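Local coordinates for protein TRAP-type C4-dicarboxylate:H+ symport system substrate-binding component DctP (Shewanella oneidensis, PDB 4MX6) that probably captures C4-dicarboxylates such as succinate in the periplasm and delivers them to a proton-coupled TRAP-type membrane transporter, at residues V37-S42 with G68-S73; V44-T49 with T224-F229; T162-L167 with Q210-D215. All blocks are in the same frame, centred on the assembly; numbering follows the deposited sequence.

Overall arrangement
The three contacts are spread from one lobe to the other of a two-lobed periplasmic binding protein with succinate bound. Contact 1 pairs the strands of a beta-alpha-beta unit in the N-terminal lobe. Contact 2 follows directly in sequence through residues 44-49, its centre 24 Å away, and lies at the ligand site: the side chain of Val-45 is about 3 Å from succinate. Contact 3 belongs to the second lobe and is nested within the chain loop that contact 2 closes. The centres of contacts 2 and 3 are 18 Å apart, with nearest atoms about 5 Å apart. Contacts 1 and 3 lie on opposite sides of the chain's centre, 40 Å apart between centres.

Contact 1: V37-S42 with G68-S73; sequences VEIKFS and GEYTVS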
ATOM      1  N   VAL A  37      16.860  18.334  16.212  1.00 19.39           N
ATOM      2  CA  VAL A  37      16.555  16.922  16.331  1.00 18.27           C
ATOM      3  C   VAL A  37      16.277  16.382  14.929  1.00 17.03           C
ATOM      4  O   VAL A  37      15.455  16.926  14.188  1.00 16.30           O
ATOM      5  CB  VAL A  37      15.363  16.682  17.279  1.00 18.69           C
ATOM      6  CG1 VAL A  37      14.930  15.231  17.249  1.00 19.68           C
ATOM      7  CG2 VAL A  37      15.736  17.086  18.700  1.00 19.08           C
ATOM      8  N   GLU A  38      17.000  15.334  14.549  1.00 16.55           N
ATOM      9  CA  GLU A  38      16.778  14.707  13.252  1.00 16.13           C
ATOM     10  C   GLU A  38      15.670  13.676  13.339  1.00 15.24           C
ATOM     11  O   GLU A  38      15.715  12.756  14.161  1.00 17.31           O
ATOM     12  CB  GLU A  38      18.052  14.048  12.725  1.00 17.22           C
ATOM     13  CG  GLU A  38      17.878  13.417  11.334  1.00 18.49           C
ATOM     14  CD  GLU A  38      19.112  12.684  10.846  1.00 20.03           C
ATOM     15  OE1 GLU A  38      20.006  12.407  11.673  1.00 21.07           O
ATOM     16  OE2 GLU A  38      19.198  12.393   9.631  1.00 21.11           O
ATOM     17  N   ILE A  39      14.681  13.850  12.474  1.00 13.07           N
ATOM     18  CA  ILE A  39      13.587  12.916  12.304  1.00 12.29           C
ATOM     19  C   ILE A  39      13.812  12.170  10.992  1.00 11.44           C
ATOM     20  O   ILE A  39      13.923  12.798   9.948  1.00 13.16           O
ATOM     21  CB  ILE A  39      12.256  13.682  12.219  1.00 12.85           C
ATOM     22  CG1 ILE A  39      11.920  14.357  13.550  1.00 13.41           C
ATOM     23  CG2 ILE A  39      11.142  12.754  11.823  1.00 12.69           C
ATOM     24  CD1 ILE A  39      10.734  15.297  13.457  1.00 13.76           C
ATOM     25  N   LYS A  40      13.927  10.846  11.048  1.00  9.24           N
ATOM     26  CA  LYS A  40      14.119  10.049   9.836  1.00  8.87           C
ATOM     27  C   LYS A  40      12.804   9.432   9.373  1.00  7.74           C
ATOM     28  O   LYS A  40      12.045   8.908  10.193  1.00  8.54           O
ATOM     29  CB  LYS A  40      15.145   8.946  10.079  1.00  9.96           C
ATOM     30  CG  LYS A  40      16.509   9.466  10.447  1.00 12.10           C
ATOM     31  CD  LYS A  40      17.535   8.346  10.589  1.00 14.45           C
ATOM     32  CE  LYS A  40      18.834   8.867  11.178  1.00 17.90           C
ATOM     33  NZ  LYS A  40      19.893   7.842  11.190  1.00 20.53           N
ATOM     34  N   PHE A  41      12.553   9.514   8.061  1.00  7.62           N
ATOM     35  CA  PHE A  41      11.362   8.955   7.418  1.00  7.09           C
ATOM     36  C   PHE A  41      11.884   8.076   6.290  1.00  7.01           C
ATOM     37  O   PHE A  41      12.476   8.583   5.331  1.00  8.02           O
ATOM     38  CB  PHE A  41      10.500  10.090   6.868  1.00  7.65           C
ATOM     39  CG  PHE A  41       9.093   9.686   6.458  1.00  8.64           C
ATOM     40  CD1 PHE A  41       8.797   8.468   5.868  1.00 11.25           C
ATOM     41  CD2 PHE A  41       8.063  10.562   6.663  1.00 10.76           C
ATOM     42  CE1 PHE A  41       7.496   8.148   5.513  1.00 12.56           C
ATOM     43  CE2 PHE A  41       6.766  10.242   6.314  1.00 12.27           C
ATOM     44  CZ  PHE A  41       6.496   9.040   5.722  1.00 11.95           C
ATOM     45  N   SER A  42      11.719   6.763   6.404  0.60  6.59           N
ATOM     46  CA  SER A  42      12.150   5.872   5.335  0.60  6.10           C
ATOM     47  C   SER A  42      10.956   5.252   4.639  0.60  5.66           C
ATOM     48  O   SER A  42       9.907   5.057   5.243  0.60  5.56           O
ATOM     49  CB  SER A  42      13.096   4.784   5.857  0.60  5.97           C
ATOM     50  OG  SER A  42      12.480   3.907   6.788  0.60  6.45           O
ATOM     51  N   GLY A  68      15.492  25.031  12.745  1.00 18.54           N
ATOM     52  CA  GLY A  68      16.529  24.894  13.742  1.00 18.94           C
ATOM     53  C   GLY A  68      16.173  23.989  14.904  1.00 18.53           C
ATOM     54  O   GLY A  68      17.035  23.680  15.728  1.00 20.04           O
ATOM     55  N   GLU A  69      14.914  23.553  14.970  1.00 16.61           N
ATOM     56  CA  GLU A  69      14.464  22.715  16.072  1.00 16.05           C
ATOM     57  C   GLU A  69      14.364  21.249  15.655  1.00 14.69           C
ATOM     58  O   GLU A  69      14.746  20.356  16.412  1.00 14.50           O
ATOM     59  CB  GLU A  69      13.105  23.189  16.582  1.00 18.02           C
ATOM     60  CG  GLU A  69      13.092  24.613  17.120  1.00 20.59           C
ATOM     61  CD  GLU A  69      11.684  25.082  17.460  1.00 22.88           C
ATOM     62  OE1 GLU A  69      11.027  24.408  18.261  1.00 23.97           O
ATOM     63  OE2 GLU A  69      11.225  26.103  16.911  1.00 24.99           O
ATOM     64  N   TYR A  70      13.828  21.019  14.456  1.00 14.68           N
ATOM     65  CA  TYR A  70      13.682  19.687  13.893  1.00 14.22           C
ATOM     66  C   TYR A  70      14.034  19.731  12.420  1.00 15.55           C
ATOM     67  O   TYR A  70      13.805  20.732  11.743  1.00 16.40           O
ATOM     68  CB  TYR A  70      12.241  19.166  14.058  1.00 13.68           C
ATOM     69  CG  TYR A  70      11.867  18.951  15.499  1.00 13.47           C
ATOM     70  CD1 TYR A  70      11.350  19.989  16.269  1.00 14.54           C
ATOM     71  CD2 TYR A  70      12.073  17.724  16.106  1.00 13.65           C
ATOM     72  CE1 TYR A  70      11.038  19.808  17.599  1.00 15.08           C
ATOM     73  CE2 TYR A  70      11.766  17.530  17.427  1.00 14.27           C
ATOM     74  CZ  TYR A  70      11.246  18.573  18.174  1.00 14.63           C
ATOM     75  OH  TYR A  70      10.934  18.392  19.503  1.00 16.17           O
ATOM     76  N   THR A  71      14.594  18.634  11.926  1.00 15.93           N
ATOM     77  CA  THR A  71      14.811  18.454  10.501  1.00 16.41           C
ATOM     78  C   THR A  71      14.345  17.056  10.146  1.00 14.58           C
ATOM     79  O   THR A  71      14.426  16.161  10.979  1.00 15.93           O
ATOM     80  CB  THR A  71      16.294  18.627  10.122  1.00 19.33           C
ATOM     81  OG1 THR A  71      16.431  18.591   8.700  1.00 22.11           O
ATOM     82  CG2 THR A  71      17.150  17.539  10.752  1.00 19.68           C
ATOM     83  N   VAL A  72      13.846  16.872   8.925  1.00 12.77           N
ATOM     84  CA  VAL A  72      13.381  15.567   8.478  1.00 11.44           C
ATOM     85  C   VAL A  72      14.291  15.059   7.363  1.00 11.27           C
ATOM     86  O   VAL A  72      14.456  15.739   6.357  1.00 13.25           O
ATOM     87  CB  VAL A  72      11.933  15.626   7.947  1.00 11.48           C
ATOM     88  CG1 VAL A  72      11.461  14.233   7.534  1.00 11.25           C
ATOM     89  CG2 VAL A  72      10.997  16.203   8.981  1.00 11.89           C
ATOM     90  N   SER A  73      14.891  13.886   7.561  1.00 10.03           N
ATOM     91  CA  SER A  73      15.664  13.217   6.526  1.00 10.65           C
ATOM     92  C   SER A  73      14.803  12.132   5.900  1.00  9.29           C
ATOM     93  O   SER A  73      14.273  11.278   6.607  1.00  9.33           O
ATOM     94  CB  SER A  73      16.941  12.610   7.105  1.00 13.01           C
ATOM     95  OG  SER A  73      17.774  13.626   7.628  1.00 15.57           O
TER
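The Tyr-70 ring is met obliquely along its CD2-CE2 side by two aliphatic side chains from strand 37-42. Val-37 runs beside it in the same direction, with CB 3.6 Å from Tyr-70 CD2 and CG1 near CE2. Ile-39 crosses it at a slant, its CD1 lying 3.8 Å from the same Tyr-70 CD2. CG1 of Ile-39 is opposite the carbonyl carbon (chi1 -67°), which carries CD1 back toward the ring. The Phe-41 ring leads away toward Met-54; its CB nears Val-72 CG1. A further flat group, the Glu-38 carboxylate, uses OE2 on its anti side: Ser-73 OG donates to it over 2.7 Å, slightly out of the carboxylate plane. Glu-38 spans this diagonal to a residue two beyond its pair partner Thr-71, on the same face, with an extended chain whose CG stands trans to the backbone N (chi1 -178°). Thr-71 CG2 packs beside the base of that chain, 3.8 Å from Glu-38 CA.

Between the two faces runs a parallel ladder, with Val-37 paired to Tyr-70 and Lys-40 to Ser-73. Alternate residues of strand 37-42 grip both ways: Ile-39 N donates to Thr-71 O (2.8 Å), while Ile-39 O receives Ser-73 N (2.8 Å). Phe-41 N donates to Ser-73 O, and Phe-41 pairs onward with Phe-75; CA-H...O contacts accompany the bonds.

These are the two strands of a beta-alpha-beta unit whose connection is helix 50-65. The face with Val-37, Ile-39, Tyr-70 and Val-72 is apolar: Val-62 of helix 50-65 packs on Tyr-70 and Val-72, and Ile-266 of helix 260-295 on Ile-39. Glu-63 of helix 50-65 bonds Thr-71 OG1. On the other side of strand 37-42, Lys-40 and Ser-42 pair through their backbones with the chain around Gln-96 and Phe-97.

Contact 2: V44-T49 with T224-F229; sequences VVAENT and TYSQKF
At the ligand cleft of this type II periplasmic binding fold, the loop that leads from strand 37-42 to the N-cap of helix 50-65 meets the end of helix 221-226 from the other lobe. Direct contact is slight and is van der Waals in kind: Ala-46 CB, directed at the helix end, lies 4.0 Å from Ser-226 CB. Thr-49 CG2 comes alongside, 3.7 Å from Ser-226 OG.

The polar link passes through two waters. One accepts from Gln-227 NE2 and donates to Val-44 O. The second accepts from Ala-46 N and from Gln-227 NE2 (2.9 Å) and gives a hydrogen to Ser-226 OG, which also bonds Ser-222 O one turn back. Gln-227 is bent at chi2 (-58°), which folds its amide toward the loop and sets NE2 between the two waters. Just after it, Lys-228 takes positive phi and ends the helix in a Schellman motif.

On the loop side, Thr-49 OG1 donates to Ala-46 O (2.7 Å) and caps Gly-52 N, so one hydroxyl both closes the turn and starts helix 50-65. A valine here would probably leave Ala-46 O and Gly-52 N without their hydroxyl partner and free the turn to shift against Ser-226. Val-45, between the water-bound Val-44 and Ala-46, packs on the succinate-binding Lys-51. Beyond the interface, Lys-228 NZ curls back to Tyr-225 O at 3.0 Å and stands over the tyrosine ring, 3.3 Å above its plane toward the rim.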
ATOM      1  N   VAL A  44       9.940   2.701   0.727  1.00  5.59           N
ATOM      2  CA  VAL A  44      10.427   1.782  -0.299  1.00  5.80           C
ATOM      3  C   VAL A  44      10.113   2.217  -1.725  1.00  6.04           C
ATOM      4  O   VAL A  44      10.469   1.515  -2.666  1.00  7.39           O
ATOM      5  CB  VAL A  44       9.882   0.344  -0.067  1.00  6.31           C
ATOM      6  CG1 VAL A  44      10.243  -0.112   1.327  1.00  6.48           C
ATOM      7  CG2 VAL A  44       8.376   0.240  -0.315  1.00  6.33           C
ATOM      8  N   VAL A  45       9.401   3.323  -1.912  1.00  6.05           N
ATOM      9  CA  VAL A  45       9.001   3.732  -3.255  1.00  6.06           C
ATOM     10  C   VAL A  45       9.912   4.795  -3.869  1.00  5.84           C
ATOM     11  O   VAL A  45      10.783   5.355  -3.218  1.00  6.67           O
ATOM     12  CB  VAL A  45       7.518   4.170  -3.318  1.00  6.17           C
ATOM     13  CG1 VAL A  45       6.614   3.018  -2.866  1.00  6.76           C
ATOM     14  CG2 VAL A  45       7.240   5.433  -2.508  1.00  6.61           C
ATOM     15  N   ALA A  46       9.699   5.047  -5.156  1.00  5.76           N
ATOM     16  CA  ALA A  46      10.391   6.130  -5.842  1.00  6.36           C
ATOM     17  C   ALA A  46       9.937   7.488  -5.293  1.00  6.33           C
ATOM     18  O   ALA A  46       8.871   7.618  -4.701  1.00  6.48           O
ATOM     19  CB  ALA A  46      10.140   6.053  -7.335  1.00  6.87           C
ATOM     20  N   GLU A  47      10.749   8.509  -5.505  1.00  6.78           N
ATOM     21  CA  GLU A  47      10.427   9.842  -5.021  1.00  6.90           C
ATOM     22  C   GLU A  47       9.164  10.406  -5.671  1.00  6.49           C
ATOM     23  O   GLU A  47       8.343  11.042  -4.997  1.00  6.46           O
ATOM     24  CB  GLU A  47      11.616  10.773  -5.291  1.00  8.29           C
ATOM     25  CG  GLU A  47      11.343  12.223  -4.948  1.00  9.53           C
ATOM     26  CD  GLU A  47      12.591  13.050  -4.839  1.00 11.64           C
ATOM     27  OE1 GLU A  47      13.561  12.583  -4.188  1.00 13.46           O
ATOM     28  OE2 GLU A  47      12.577  14.187  -5.356  1.00 11.12           O
ATOM     29  N   ASN A  48       8.988  10.166  -6.965  1.00  6.77           N
ATOM     30  CA  ASN A  48       7.953  10.852  -7.730  1.00  6.98           C
ATOM     31  C   ASN A  48       6.662  10.015  -7.750  1.00  6.40           C
ATOM     32  O   ASN A  48       6.209   9.533  -8.795  1.00  7.75           O
ATOM     33  CB  ASN A  48       8.450  11.219  -9.133  1.00  7.75           C
ATOM     34  CG  ASN A  48       9.605  12.203  -9.094  1.00  8.68           C
ATOM     35  OD1 ASN A  48       9.933  12.764  -8.045  1.00  9.60           O
ATOM     36  ND2 ASN A  48      10.213  12.438 -10.242  1.00  9.55           N
ATOM     37  N   THR A  49       6.092   9.876  -6.557  1.00  5.91           N
ATOM     38  CA  THR A  49       4.952   9.007  -6.253  1.00  5.60           C
ATOM     39  C   THR A  49       4.158   9.656  -5.119  1.00  5.71           C
ATOM     40  O   THR A  49       4.666  10.569  -4.471  1.00  5.99           O
ATOM     41  CB  THR A  49       5.426   7.643  -5.734  1.00  5.61           C
ATOM     42  OG1 THR A  49       6.169   7.826  -4.517  1.00  6.67           O
ATOM     43  CG2 THR A  49       6.275   6.895  -6.763  1.00  6.47           C
ATOM     44  N   THR A 224       3.758   0.703 -10.930  1.00  6.00           N
ATOM     45  CA  THR A 224       4.046  -0.003 -12.169  1.00  6.82           C
ATOM     46  C   THR A 224       4.885   0.891 -13.083  1.00  6.98           C
ATOM     47  O   THR A 224       5.843   0.420 -13.714  1.00  7.43           O
ATOM     48  CB  THR A 224       2.736  -0.436 -12.848  1.00  7.75           C
ATOM     49  OG1 THR A 224       2.015  -1.309 -11.982  1.00  9.19           O
ATOM     50  CG2 THR A 224       2.983  -1.162 -14.155  1.00  8.76           C
ATOM     51  N   TYR A 225       4.520   2.169 -13.166  1.00  6.73           N
ATOM     52  CA  TYR A 225       5.261   3.131 -13.976  1.00  6.91           C
ATOM     53  C   TYR A 225       6.618   3.485 -13.382  1.00  7.14           C
ATOM     54  O   TYR A 225       7.651   3.367 -14.042  1.00  8.20           O
ATOM     55  CB  TYR A 225       4.442   4.409 -14.200  1.00  7.10           C
ATOM     56  CG  TYR A 225       5.235   5.440 -14.960  1.00  7.74           C
ATOM     57  CD1 TYR A 225       5.545   5.248 -16.294  1.00  8.96           C
ATOM     58  CD2 TYR A 225       5.732   6.574 -14.337  1.00  8.68           C
ATOM     59  CE1 TYR A 225       6.301   6.166 -17.001  1.00  9.98           C
ATOM     60  CE2 TYR A 225       6.492   7.503 -15.025  1.00 10.25           C
ATOM     61  CZ  TYR A 225       6.774   7.295 -16.362  1.00 10.87           C
ATOM     62  OH  TYR A 225       7.535   8.222 -17.060  1.00 12.73           O
ATOM     63  N   SER A 226       6.618   3.880 -12.112  1.00  6.56           N
ATOM     64  CA  SER A 226       7.840   4.403 -11.509  1.00  7.18           C
ATOM     65  C   SER A 226       8.921   3.328 -11.330  1.00  7.41           C
ATOM     66  O   SER A 226      10.099   3.648 -11.360  1.00  9.45           O
ATOM     67  CB  SER A 226       7.567   5.129 -10.188  1.00  7.34           C
ATOM     68  OG  SER A 226       6.966   4.279  -9.235  1.00  6.71           O
ATOM     69  N   GLN A 227       8.527   2.063 -11.175  1.00  7.52           N
ATOM     70  CA  GLN A 227       9.497   0.970 -11.058  1.00  8.17           C
ATOM     71  C   GLN A 227       9.741   0.237 -12.377  1.00  8.44           C
ATOM     72  O   GLN A 227      10.512  -0.719 -12.417  1.00  9.13           O
ATOM     73  CB  GLN A 227       9.051  -0.037  -9.985  1.00 10.20           C
ATOM     74  CG  GLN A 227       9.003   0.543  -8.568  1.00 12.08           C
ATOM     75  CD  GLN A 227      10.327   1.133  -8.055  1.00 13.62           C
ATOM     76  OE1 GLN A 227      11.424   0.800  -8.518  1.00 15.78           O
ATOM     77  NE2 GLN A 227      10.222   2.005  -7.087  1.00 13.45           N
ATOM     78  N   LYS A 228       9.057   0.661 -13.441  1.00  8.55           N
ATOM     79  CA  LYS A 228       9.246   0.119 -14.797  1.00  8.39           C
ATOM     80  C   LYS A 228       8.822  -1.338 -14.920  1.00  7.95           C
ATOM     81  O   LYS A 228       9.326  -2.063 -15.785  1.00  8.96           O
ATOM     82  CB  LYS A 228      10.683   0.325 -15.311  1.00 10.41           C
ATOM     83  CG  LYS A 228      11.151   1.766 -15.221  1.00 13.05           C
ATOM     84  CD  LYS A 228      10.242   2.724 -15.953  1.00 16.38           C
ATOM     85  CE  LYS A 228      10.425   4.152 -15.468  1.00 18.22           C
ATOM     86  NZ  LYS A 228       9.288   5.018 -15.860  1.00 18.68           N
ATOM     87  N   PHE A 229       7.868  -1.765 -14.106  1.00  8.07           N
ATOM     88  CA  PHE A 229       7.371  -3.126 -14.227  1.00  7.68           C
ATOM     89  C   PHE A 229       6.789  -3.360 -15.631  1.00  8.12           C
ATOM     90  O   PHE A 229       6.841  -4.472 -16.147  1.00  8.94           O
ATOM     91  CB  PHE A 229       6.289  -3.447 -13.188  1.00  8.43           C
ATOM     92  CG  PHE A 229       6.728  -3.349 -11.733  1.00  8.22           C
ATOM     93  CD1 PHE A 229       8.058  -3.422 -11.339  1.00  9.09           C
ATOM     94  CD2 PHE A 229       5.758  -3.193 -10.751  1.00  9.10           C
ATOM     95  CE1 PHE A 229       8.397  -3.328  -9.988  1.00  9.73           C
ATOM     96  CE2 PHE A 229       6.082  -3.111  -9.431  1.00 10.19           C
ATOM     97  CZ  PHE A 229       7.398  -3.170  -9.039  1.00 10.19           C
TER
HETATM   98  O   HOH W   1      11.981   2.039  -5.150  1.00 19.80           O
HETATM   99  O   HOH W   2       7.667   3.366  -6.723  1.00  6.61           O

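Contact 3: T162-L167 with Q210-D215; sequences TANTPL and QTRAID
Asn-164 reaches from the turn after strand 160-163 toward the guanidinium of Arg-212, and its ND2 stops 3.6 Å from Arg-212 NH1. The two side chains meet at a slant, with amide and guanidinium planes 25° apart; both facing nitrogens are donors, so this is proximity and not a bond. The same ND2 lies near Asp-215 O, still too far to hydrogen-bond. What ND2 does hold is a water, 3.1 Å away, which in turn donates to Ile-214 O at 2.9 Å. One residue earlier on the strand, Ala-163 CA makes a CA-H...O contact of 3.5 Å with Asp-215 O, and Ala-163 CB touches the same oxygen more loosely.

Second-shell bonds set these groups. Asn-164 OD1 accepts from Ser-234 N, which fixes the turn of the amide and sends ND2 to the water. Asp-215 O has its hydrogen bond from Gln-233 NE2, while the carboxylate of Asp-215 is engaged by Lys-177 N through OD2. Arg-212 follows helix 205-210 in a Schellman motif with positive phi (64°); its chain then bends at chi3 (57°), bringing NH1 over to Asn-164.

Farther out lies the mixed sheet of the second lobe. Thr-162 pairs by backbone with Gln-217 of strand 217-219 and Ala-163 with His-235 of strand 235-237. Residues 210-215 lead into strand 217-219, an outermost strand of this sheet, which carries the succinate-binding Asn-219. The chemistry is that of a polar seam joined through water: Asn-164 ND2 is the donor that serves the opposite segment, reaching Ile-214 O by way of the water, and because the joint runs through that water it is probably adaptable.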
ATOM      1  N   THR A 162      -0.328  -7.657 -13.466  1.00  8.86           N
ATOM      2  CA  THR A 162       0.520  -7.761 -14.650  1.00  9.04           C
ATOM      3  C   THR A 162       1.012  -9.189 -14.778  1.00  8.76           C
ATOM      4  O   THR A 162       1.147  -9.912 -13.779  1.00  9.23           O
ATOM      5  CB  THR A 162       1.728  -6.788 -14.624  1.00 10.37           C
ATOM      6  OG1 THR A 162       2.676  -7.191 -13.630  1.00  9.71           O
ATOM      7  CG2 THR A 162       1.276  -5.377 -14.324  1.00 11.17           C
ATOM      8  N   ALA A 163       1.278  -9.583 -16.023  1.00  8.70           N
ATOM      9  CA  ALA A 163       1.886 -10.872 -16.330  1.00  9.14           C
ATOM     10  C   ALA A 163       2.350 -10.814 -17.776  1.00  9.03           C
ATOM     11  O   ALA A 163       2.374  -9.732 -18.387  1.00 10.02           O
ATOM     12  CB  ALA A 163       0.877 -12.004 -16.112  1.00 10.29           C
ATOM     13  N   ASN A 164       2.714 -11.964 -18.340  1.00  9.44           N
ATOM     14  CA  ASN A 164       3.093 -12.029 -19.748  1.00  9.57           C
ATOM     15  C   ASN A 164       2.004 -12.674 -20.596  1.00 10.70           C
ATOM     16  O   ASN A 164       2.246 -13.183 -21.674  1.00 12.06           O
ATOM     17  CB  ASN A 164       4.452 -12.707 -19.884  1.00  9.54           C
ATOM     18  CG  ASN A 164       5.522 -11.933 -19.161  1.00  9.29           C
ATOM     19  OD1 ASN A 164       5.669 -10.730 -19.373  1.00 10.26           O
ATOM     20  ND2 ASN A 164       6.245 -12.594 -18.279  1.00  9.87           N
ATOM     21  N   THR A 165       0.775 -12.562 -20.099  1.00 11.31           N
ATOM     22  CA  THR A 165      -0.417 -13.054 -20.772  1.00 13.04           C
ATOM     23  C   THR A 165      -1.610 -12.263 -20.219  1.00 12.36           C
ATOM     24  O   THR A 165      -1.553 -11.772 -19.093  1.00 11.47           O
ATOM     25  CB  THR A 165      -0.589 -14.561 -20.510  1.00 16.34           C
ATOM     26  OG1 THR A 165      -1.536 -15.118 -21.433  1.00 18.58           O
ATOM     27  CG2 THR A 165      -1.036 -14.818 -19.079  1.00 16.63           C
ATOM     28  N   PRO A 166      -2.683 -12.103 -21.018  1.00 12.54           N
ATOM     29  CA  PRO A 166      -3.887 -11.459 -20.482  1.00 12.13           C
ATOM     30  C   PRO A 166      -4.492 -12.266 -19.349  1.00 11.58           C
ATOM     31  O   PRO A 166      -4.468 -13.498 -19.382  1.00 13.79           O
ATOM     32  CB  PRO A 166      -4.850 -11.440 -21.672  1.00 13.77           C
ATOM     33  CG  PRO A 166      -4.002 -11.581 -22.868  1.00 15.15           C
ATOM     34  CD  PRO A 166      -2.801 -12.387 -22.458  1.00 13.64           C
ATOM     35  N   LEU A 167      -5.063 -11.580 -18.372  1.00 10.93           N
ATOM     36  CA  LEU A 167      -5.708 -12.251 -17.244  1.00 10.86           C
ATOM     37  C   LEU A 167      -7.219 -11.964 -17.245  1.00 11.00           C
ATOM     38  O   LEU A 167      -7.813 -11.477 -16.270  1.00 10.90           O
ATOM     39  CB  LEU A 167      -5.016 -11.877 -15.927  1.00 10.24           C
ATOM     40  CG  LEU A 167      -3.551 -12.361 -15.887  1.00 11.19           C
ATOM     41  CD1 LEU A 167      -2.788 -11.673 -14.774  1.00 11.51           C
ATOM     42  CD2 LEU A 167      -3.468 -13.870 -15.739  1.00 12.25           C
ATOM     43  N   GLN A 210      11.975  -9.256 -14.405  1.00  8.81           N
ATOM     44  CA  GLN A 210      12.925  -9.197 -15.519  1.00  8.79           C
ATOM     45  C   GLN A 210      13.490 -10.580 -15.834  1.00  8.88           C
ATOM     46  O   GLN A 210      13.600 -10.985 -16.994  1.00 10.01           O
ATOM     47  CB  GLN A 210      14.063  -8.239 -15.167  1.00  9.38           C
ATOM     48  CG  GLN A 210      15.146  -8.129 -16.220  1.00 11.09           C
ATOM     49  CD  GLN A 210      16.352  -7.403 -15.706  1.00 14.55           C
ATOM     50  OE1 GLN A 210      16.760  -7.575 -14.554  1.00 16.53           O
ATOM     51  NE2 GLN A 210      16.935  -6.571 -16.550  1.00 16.64           N
ATOM     52  N   THR A 211      13.869 -11.290 -14.783  1.00  8.95           N
ATOM     53  CA  THR A 211      14.527 -12.582 -14.900  1.00  9.95           C
ATOM     54  C   THR A 211      13.559 -13.754 -14.993  1.00 10.19           C
ATOM     55  O   THR A 211      13.991 -14.892 -15.116  1.00 11.26           O
ATOM     56  CB  THR A 211      15.482 -12.839 -13.713  1.00 10.99           C
ATOM     57  OG1 THR A 211      14.738 -12.867 -12.486  1.00 11.38           O
ATOM     58  CG2 THR A 211      16.573 -11.781 -13.641  1.00 11.83           C
ATOM     59  N   ARG A 212      12.260 -13.474 -14.929  1.00  9.85           N
ATOM     60  CA  ARG A 212      11.228 -14.510 -15.004  1.00 10.00           C
ATOM     61  C   ARG A 212      11.292 -15.480 -13.832  1.00 10.42           C
ATOM     62  O   ARG A 212      10.765 -16.581 -13.906  1.00 11.42           O
ATOM     63  CB  ARG A 212      11.239 -15.239 -16.364  1.00 10.25           C
ATOM     64  CG  ARG A 212      10.888 -14.306 -17.527  1.00 10.18           C
ATOM     65  CD  ARG A 212      11.063 -14.965 -18.885  1.00 10.86           C
ATOM     66  NE  ARG A 212      10.270 -16.187 -19.015  1.00 11.15           N
ATOM     67  CZ  ARG A 212       9.001 -16.228 -19.409  1.00 11.27           C
ATOM     68  NH1 ARG A 212       8.356 -15.120 -19.745  1.00 11.00           N
ATOM     69  NH2 ARG A 212       8.384 -17.397 -19.493  1.00 13.20           N
ATOM     70  N   ALA A 213      11.878 -15.046 -12.719  1.00  9.82           N
ATOM     71  CA  ALA A 213      11.744 -15.782 -11.461  1.00 10.07           C
ATOM     72  C   ALA A 213      10.283 -15.807 -11.015  1.00  9.21           C
ATOM     73  O   ALA A 213       9.846 -16.748 -10.347  1.00 10.43           O
ATOM     74  CB  ALA A 213      12.604 -15.175 -10.385  1.00 10.92           C
ATOM     75  N   ILE A 214       9.546 -14.767 -11.398  1.00  9.27           N
ATOM     76  CA  ILE A 214       8.099 -14.738 -11.259  1.00  9.79           C
ATOM     77  C   ILE A 214       7.496 -14.404 -12.618  1.00  9.36           C
ATOM     78  O   ILE A 214       8.164 -13.829 -13.485  1.00 10.12           O
ATOM     79  CB  ILE A 214       7.635 -13.717 -10.202  1.00 10.38           C
ATOM     80  CG1 ILE A 214       8.082 -12.316 -10.598  1.00 10.94           C
ATOM     81  CG2 ILE A 214       8.142 -14.112  -8.829  1.00 12.00           C
ATOM     82  CD1 ILE A 214       7.646 -11.218  -9.643  1.00 10.73           C
ATOM     83  N   ASP A 215       6.238 -14.784 -12.794  1.00  8.75           N
ATOM     84  CA  ASP A 215       5.489 -14.492 -13.999  1.00  9.32           C
ATOM     85  C   ASP A 215       4.765 -13.155 -13.943  1.00  9.61           C
ATOM     86  O   ASP A 215       4.615 -12.492 -14.967  1.00 11.07           O
ATOM     87  CB  ASP A 215       4.493 -15.618 -14.249  1.00 10.23           C
ATOM     88  CG  ASP A 215       5.185 -16.942 -14.464  1.00 11.20           C
ATOM     89  OD1 ASP A 215       5.933 -17.045 -15.457  1.00 11.36           O
ATOM     90  OD2 ASP A 215       5.000 -17.857 -13.641  1.00 12.74           O
TER
HETATM   91  O   HOH W   3       8.123 -12.105 -15.854  1.00  9.63           O